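Local coordinates for Tat-secreted protein Rv2525c (Mycobacterium tuberculosis, PDB 4PMQ) that may act as a peptidoglycan hydrolase with glycosidase activity and, in vitro, cleaves p-nitrophenyl esters with a preference for the butyrate, at residues I20-D34 with L55-Y68. Numbering follows the deposited sequence.
Sequences IRAAGAVGAIRYVSD and LSGNGLKIVSCYQY
Strands 27-31 and 61-66 pair in parallel, Ile29 lying beside Val63, and with the intervening helix 49-57 they form one beta-alpha-beta unit of the TIM-barrel-like glycoside hydrolase domain. Six alternating backbone bonds define the register, from Lys61 N to Val26 O through to Val32 N to Cys65 O (2.9 Å, N-H...O 168°).

Traced outward, Tyr31 CB shares a sheet face with Cys65. At chi1 -67° the ring stands beside its backbone N, and CD1 meets Cys65 SG at 3.7 Å. The sulfur lies over the ring face, 4.1 Å from the centroid and 27° off the normal, which identifies a sulfur-aromatic contact. CE1 then passes Gln67 CB at 4.0 Å, the side chains running alongside. At the tip, OH hydrogen-bonds a tartrate and a glycerol that Gln67 OE1 also binds; both are probably crystallisation additives, but may mark a pocket at the C-terminal strand ends. On the other sheet face, Arg30 turns back to a salt bridge with Glu51 of helix 49-57.

At the N-terminal end, Ile20 CD1 lies 3.4 Å from Leu55 CD2, closer than usual van der Waals contact, joining helix 17-22 to helix 49-57, which a Schellman motif at Gly59 closes. Ile20 CG2 meets Leu60 CD1 in the turn before strand 61-66.

Beyond the strands, Ser33 OG sits over one face of the Tyr66 ring, 3.1 Å above its plane, and accepts a bent bond from Gln67 N (2.8 Å). Tyr66 OH hydrogen-bonds His86 and Asp34 OD2 salt-bridges Arg89; a water 2.8 Å from Tyr66 OH also donates to Asp34 OD2.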
loop_
_atom_site.group_PDB
_atom_site.type_symbol
_atom_site.label_atom_id
_atom_site.label_comp_id
_atom_site.label_asym_id
_atom_site.label_seq_id
_atom_site.Cartn_x
_atom_site.Cartn_y
_atom_site.Cartn_z
ATOM N N ILE A 20 -13.820 -12.376 0.422
ATOM C CA ILE A 20 -12.565 -12.095 1.137
ATOM C C ILE A 20 -12.639 -12.813 2.489
ATOM O O ILE A 20 -11.718 -13.527 2.865
ATOM C CB ILE A 20 -12.343 -10.578 1.304
ATOM C CG1 ILE A 20 -12.075 -9.952 -0.079
ATOM C CG2 ILE A 20 -11.215 -10.268 2.329
ATOM C CD1 ILE A 20 -12.532 -8.592 -0.201
ATOM N N ARG A 21 -13.766 -12.628 3.196
ATOM C CA ARG A 21 -13.970 -13.246 4.489
ATOM C C ARG A 21 -13.937 -14.789 4.364
ATOM O O ARG A 21 -13.211 -15.430 5.131
ATOM C CB ARG A 21 -15.275 -12.757 5.079
ATOM C CG ARG A 21 -15.539 -13.230 6.507
ATOM C CD ARG A 21 -16.824 -12.626 7.036
ATOM N NE ARG A 21 -17.989 -13.049 6.260
ATOM C CZ ARG A 21 -19.214 -12.542 6.397
ATOM N NH1 ARG A 21 -19.457 -11.607 7.311
ATOM N NH2 ARG A 21 -20.207 -12.978 5.632
ATOM N N ALA A 22 -14.595 -15.359 3.328
ATOM C CA ALA A 22 -14.611 -16.819 3.111
ATOM C C ALA A 22 -13.208 -17.395 2.868
ATOM O O ALA A 22 -12.954 -18.566 3.222
ATOM C CB ALA A 22 -15.530 -17.175 1.940
ATOM N N ALA A 23 -12.300 -16.575 2.289
ATOM C CA ALA A 23 -10.919 -16.982 1.997
ATOM C C ALA A 23 -10.030 -16.963 3.252
ATOM O O ALA A 23 -8.864 -17.350 3.185
ATOM C CB ALA A 23 -10.329 -16.069 0.929
ATOM N N GLY A 24 -10.570 -16.515 4.384
ATOM C CA GLY A 24 -9.803 -16.530 5.623
ATOM C C GLY A 24 -9.054 -15.255 5.942
ATOM O O GLY A 24 -8.347 -15.206 6.942
ATOM N N ALA A 25 -9.233 -14.204 5.131
ATOM C CA ALA A 25 -8.579 -12.930 5.403
ATOM C C ALA A 25 -9.421 -12.077 6.345
ATOM O O ALA A 25 -10.646 -12.207 6.371
ATOM C CB ALA A 25 -8.332 -12.181 4.110
ATOM N N VAL A 26 -8.772 -11.189 7.103
ATOM C CA VAL A 26 -9.516 -10.299 8.008
ATOM C C VAL A 26 -9.751 -8.913 7.349
ATOM O O VAL A 26 -10.334 -8.021 7.978
ATOM C CB VAL A 26 -8.896 -10.146 9.430
ATOM C CG1 VAL A 26 -8.897 -11.467 10.201
ATOM C CG2 VAL A 26 -7.502 -9.534 9.381
ATOM N N GLY A 27 -9.297 -8.746 6.120
ATOM C CA GLY A 27 -9.473 -7.492 5.405
ATOM C C GLY A 27 -8.654 -7.395 4.144
ATOM O O GLY A 27 -8.089 -8.392 3.677
ATOM N N ALA A 28 -8.547 -6.170 3.601
ATOM C CA ALA A 28 -7.815 -5.999 2.355
ATOM C C ALA A 28 -7.050 -4.681 2.353
ATOM O O ALA A 28 -7.483 -3.726 3.006
ATOM C CB ALA A 28 -8.786 -6.024 1.185
ATOM N N ILE A 29 -5.936 -4.635 1.612
ATOM C CA ILE A 29 -5.133 -3.418 1.384
ATOM C C ILE A 29 -5.512 -3.029 -0.017
ATOM O O ILE A 29 -5.282 -3.818 -0.942
ATOM C CB ILE A 29 -3.585 -3.624 1.541
ATOM C CG1 ILE A 29 -3.216 -4.231 2.914
ATOM C CG2 ILE A 29 -2.882 -2.272 1.328
ATOM C CD1 ILE A 29 -1.871 -4.842 2.984
ATOM N N ARG A 30 -6.120 -1.855 -0.180
ATOM C CA ARG A 30 -6.725 -1.455 -1.432
ATOM C C ARG A 30 -6.170 -0.148 -1.995
ATOM O O ARG A 30 -5.783 0.763 -1.255
ATOM C CB ARG A 30 -8.255 -1.352 -1.202
ATOM C CG ARG A 30 -8.893 -2.709 -0.800
ATOM C CD ARG A 30 -8.830 -3.728 -1.935
ATOM N NE ARG A 30 -9.734 -3.281 -2.985
ATOM C CZ ARG A 30 -9.364 -2.797 -4.168
ATOM N NH1 ARG A 30 -8.075 -2.764 -4.512
ATOM N NH2 ARG A 30 -10.283 -2.345 -5.020
ATOM N N TYR A 31 -6.165 -0.054 -3.342
ATOM C CA TYR A 31 -5.574 1.060 -4.041
ATOM C C TYR A 31 -6.403 2.315 -4.035
ATOM O O TYR A 31 -7.554 2.320 -4.499
ATOM C CB TYR A 31 -5.338 0.673 -5.505
ATOM C CG TYR A 31 -4.289 -0.390 -5.658
ATOM C CD1 TYR A 31 -2.933 -0.075 -5.558
ATOM C CD2 TYR A 31 -4.641 -1.720 -5.878
ATOM C CE1 TYR A 31 -1.953 -1.042 -5.719
ATOM C CE2 TYR A 31 -3.663 -2.706 -6.031
ATOM C CZ TYR A 31 -2.320 -2.355 -5.958
ATOM O OH TYR A 31 -1.330 -3.297 -6.114
ATOM N N VAL A 32 -5.750 3.410 -3.643
ATOM C CA VAL A 32 -6.343 4.741 -3.749
ATOM C C VAL A 32 -5.598 5.457 -4.904
ATOM O O VAL A 32 -5.112 6.577 -4.769
ATOM C CB VAL A 32 -6.346 5.519 -2.407
ATOM C CG1 VAL A 32 -7.321 4.867 -1.421
ATOM C CG2 VAL A 32 -4.938 5.631 -1.789
ATOM N N SER A 33 -5.528 4.770 -6.057
ATOM C CA SER A 33 -4.823 5.228 -7.261
ATOM C C SER A 33 -5.630 5.043 -8.523
ATOM O O SER A 33 -6.492 4.173 -8.608
ATOM C CB SER A 33 -3.539 4.428 -7.440
ATOM O OG SER A 33 -2.729 4.499 -6.295
ATOM N N ASP A 34 -5.307 5.846 -9.536
ATOM C CA ASP A 34 -5.906 5.738 -10.858
ATOM C C ASP A 34 -5.271 4.580 -11.605
ATOM O O ASP A 34 -4.217 4.071 -11.201
ATOM C CB ASP A 34 -5.685 7.041 -11.640
ATOM C CG ASP A 34 -6.426 8.230 -11.045
ATOM O OD1 ASP A 34 -7.667 8.154 -10.906
ATOM O OD2 ASP A 34 -5.765 9.225 -10.712
ATOM N N LEU A 55 -16.879 -4.047 2.455
ATOM C CA LEU A 55 -15.835 -4.600 3.337
ATOM C C LEU A 55 -16.154 -4.327 4.818
ATOM O O LEU A 55 -16.213 -5.271 5.614
ATOM C CB LEU A 55 -14.450 -4.015 2.990
ATOM C CG LEU A 55 -13.903 -4.404 1.626
ATOM C CD1 LEU A 55 -12.702 -3.559 1.231
ATOM C CD2 LEU A 55 -13.501 -5.852 1.626
ATOM N N SER A 56 -16.358 -3.047 5.190
ATOM C CA SER A 56 -16.666 -2.668 6.573
ATOM C C SER A 56 -17.935 -3.366 7.067
ATOM O O SER A 56 -18.000 -3.811 8.223
ATOM C CB SER A 56 -16.822 -1.156 6.702
ATOM O OG SER A 56 -15.585 -0.493 6.520
ATOM N N GLY A 57 -18.931 -3.478 6.180
ATOM C CA GLY A 57 -20.212 -4.125 6.485
ATOM C C GLY A 57 -20.087 -5.577 6.917
ATOM O O GLY A 57 -20.870 -6.061 7.742
ATOM N N ASN A 58 -19.076 -6.275 6.384
ATOM C CA ASN A 58 -18.797 -7.674 6.670
ATOM C C ASN A 58 -17.744 -7.824 7.771
ATOM O O ASN A 58 -17.189 -8.920 7.939
ATOM C CB ASN A 58 -18.352 -8.388 5.386
ATOM C CG ASN A 58 -19.519 -8.714 4.493
ATOM O OD1 ASN A 58 -20.045 -9.828 4.525
ATOM N ND2 ASN A 58 -20.002 -7.723 3.740
ATOM N N GLY A 59 -17.486 -6.725 8.504
ATOM C CA GLY A 59 -16.549 -6.682 9.625
ATOM C C GLY A 59 -15.101 -6.799 9.187
ATOM O O GLY A 59 -14.248 -7.216 9.981
ATOM N N LEU A 60 -14.817 -6.465 7.915
ATOM C CA LEU A 60 -13.446 -6.584 7.403
ATOM C C LEU A 60 -12.661 -5.280 7.578
ATOM O O LEU A 60 -13.255 -4.189 7.554
ATOM C CB LEU A 60 -13.423 -7.024 5.927
ATOM C CG LEU A 60 -13.963 -8.416 5.633
ATOM C CD1 LEU A 60 -14.047 -8.648 4.130
ATOM C CD2 LEU A 60 -13.059 -9.512 6.255
ATOM N N LYS A 61 -11.321 -5.402 7.745
ATOM C CA LYS A 61 -10.422 -4.263 7.877
ATOM C C LYS A 61 -10.093 -3.695 6.520
ATOM O O LYS A 61 -9.991 -4.445 5.538
ATOM C CB LYS A 61 -9.099 -4.657 8.585
ATOM C CG LYS A 61 -9.281 -5.152 10.009
ATOM C CD LYS A 61 -9.807 -4.045 10.899
ATOM C CE LYS A 61 -10.053 -4.482 12.316
ATOM N NZ LYS A 61 -10.577 -3.350 13.115
ATOM N N ILE A 62 -9.879 -2.380 6.446
ATOM C CA ILE A 62 -9.457 -1.769 5.183
ATOM C C ILE A 62 -8.186 -1.007 5.442
ATOM O O ILE A 62 -8.084 -0.320 6.468
ATOM C CB ILE A 62 -10.544 -0.821 4.576
ATOM C CG1 ILE A 62 -11.918 -1.530 4.487
ATOM C CG2 ILE A 62 -10.102 -0.258 3.184
ATOM C CD1 ILE A 62 -13.137 -0.612 4.213
ATOM N N VAL A 63 -7.260 -1.063 4.483
ATOM C CA VAL A 63 -6.003 -0.321 4.528
ATOM C C VAL A 63 -5.802 0.295 3.151
ATOM O O VAL A 63 -6.046 -0.387 2.158
ATOM C CB VAL A 63 -4.801 -1.222 4.924
ATOM C CG1 VAL A 63 -3.495 -0.431 4.873
ATOM C CG2 VAL A 63 -5.001 -1.809 6.328
ATOM N N SER A 64 -5.272 1.518 3.085
ATOM C CA SER A 64 -5.067 2.167 1.785
ATOM C C SER A 64 -3.612 2.115 1.315
ATOM O O SER A 64 -2.696 2.339 2.107
ATOM C CB SER A 64 -5.479 3.634 1.847
ATOM O OG SER A 64 -6.870 3.796 2.056
ATOM N N CYS A 65 -3.413 1.877 0.005
ATOM C CA CYS A 65 -2.079 1.940 -0.563
ATOM C C CYS A 65 -2.148 2.664 -1.890
ATOM O O CYS A 65 -3.218 2.767 -2.497
ATOM C CB CYS A 65 -1.460 0.556 -0.714
ATOM S SG CYS A 65 -2.301 -0.488 -1.923
ATOM N N TYR A 66 -1.030 3.185 -2.314
ATOM C CA TYR A 66 -0.994 3.959 -3.546
ATOM C C TYR A 66 0.062 3.439 -4.473
ATOM O O TYR A 66 1.223 3.393 -4.081
ATOM C CB TYR A 66 -0.693 5.441 -3.226
ATOM C CG TYR A 66 -0.780 6.334 -4.442
ATOM C CD1 TYR A 66 0.287 6.433 -5.343
ATOM C CD2 TYR A 66 -1.933 7.069 -4.708
ATOM C CE1 TYR A 66 0.193 7.212 -6.495
ATOM C CE2 TYR A 66 -2.048 7.844 -5.868
ATOM C CZ TYR A 66 -0.982 7.906 -6.758
ATOM O OH TYR A 66 -1.062 8.697 -7.873
ATOM N N GLN A 67 -0.307 3.150 -5.711
ATOM C CA GLN A 67 0.661 2.827 -6.766
ATOM C C GLN A 67 0.028 3.174 -8.079
ATOM O O GLN A 67 -0.979 2.570 -8.450
ATOM C CB GLN A 67 1.124 1.368 -6.761
ATOM C CG GLN A 67 2.264 1.175 -7.787
ATOM C CD GLN A 67 2.920 -0.167 -7.816
ATOM O OE1 GLN A 67 2.792 -0.980 -6.902
ATOM N NE2 GLN A 67 3.707 -0.391 -8.860
ATOM N N TYR A 68 0.614 4.135 -8.773
ATOM C CA TYR A 68 0.087 4.527 -10.070
ATOM C C TYR A 68 0.954 3.922 -11.178
ATOM O O TYR A 68 0.454 3.122 -11.962
ATOM C CB TYR A 68 -0.022 6.056 -10.202
ATOM C CG TYR A 68 -0.443 6.495 -11.594
ATOM C CD1 TYR A 68 -1.778 6.424 -11.998
ATOM C CD2 TYR A 68 0.484 7.006 -12.497
ATOM C CE1 TYR A 68 -2.169 6.822 -13.286
ATOM C CE2 TYR A 68 0.108 7.396 -13.785
ATOM C CZ TYR A 68 -1.223 7.336 -14.165
ATOM O OH TYR A 68 -1.565 7.745 -15.443
HETATM O O HOH W 1 -17.764 -11.031 9.905
HETATM O O HOH W 2 -11.700 -8.309 10.371
HETATM O O HOH W 3 -2.149 2.328 -12.156
HETATM O O HOH W 4 -3.441 8.009 -9.186
#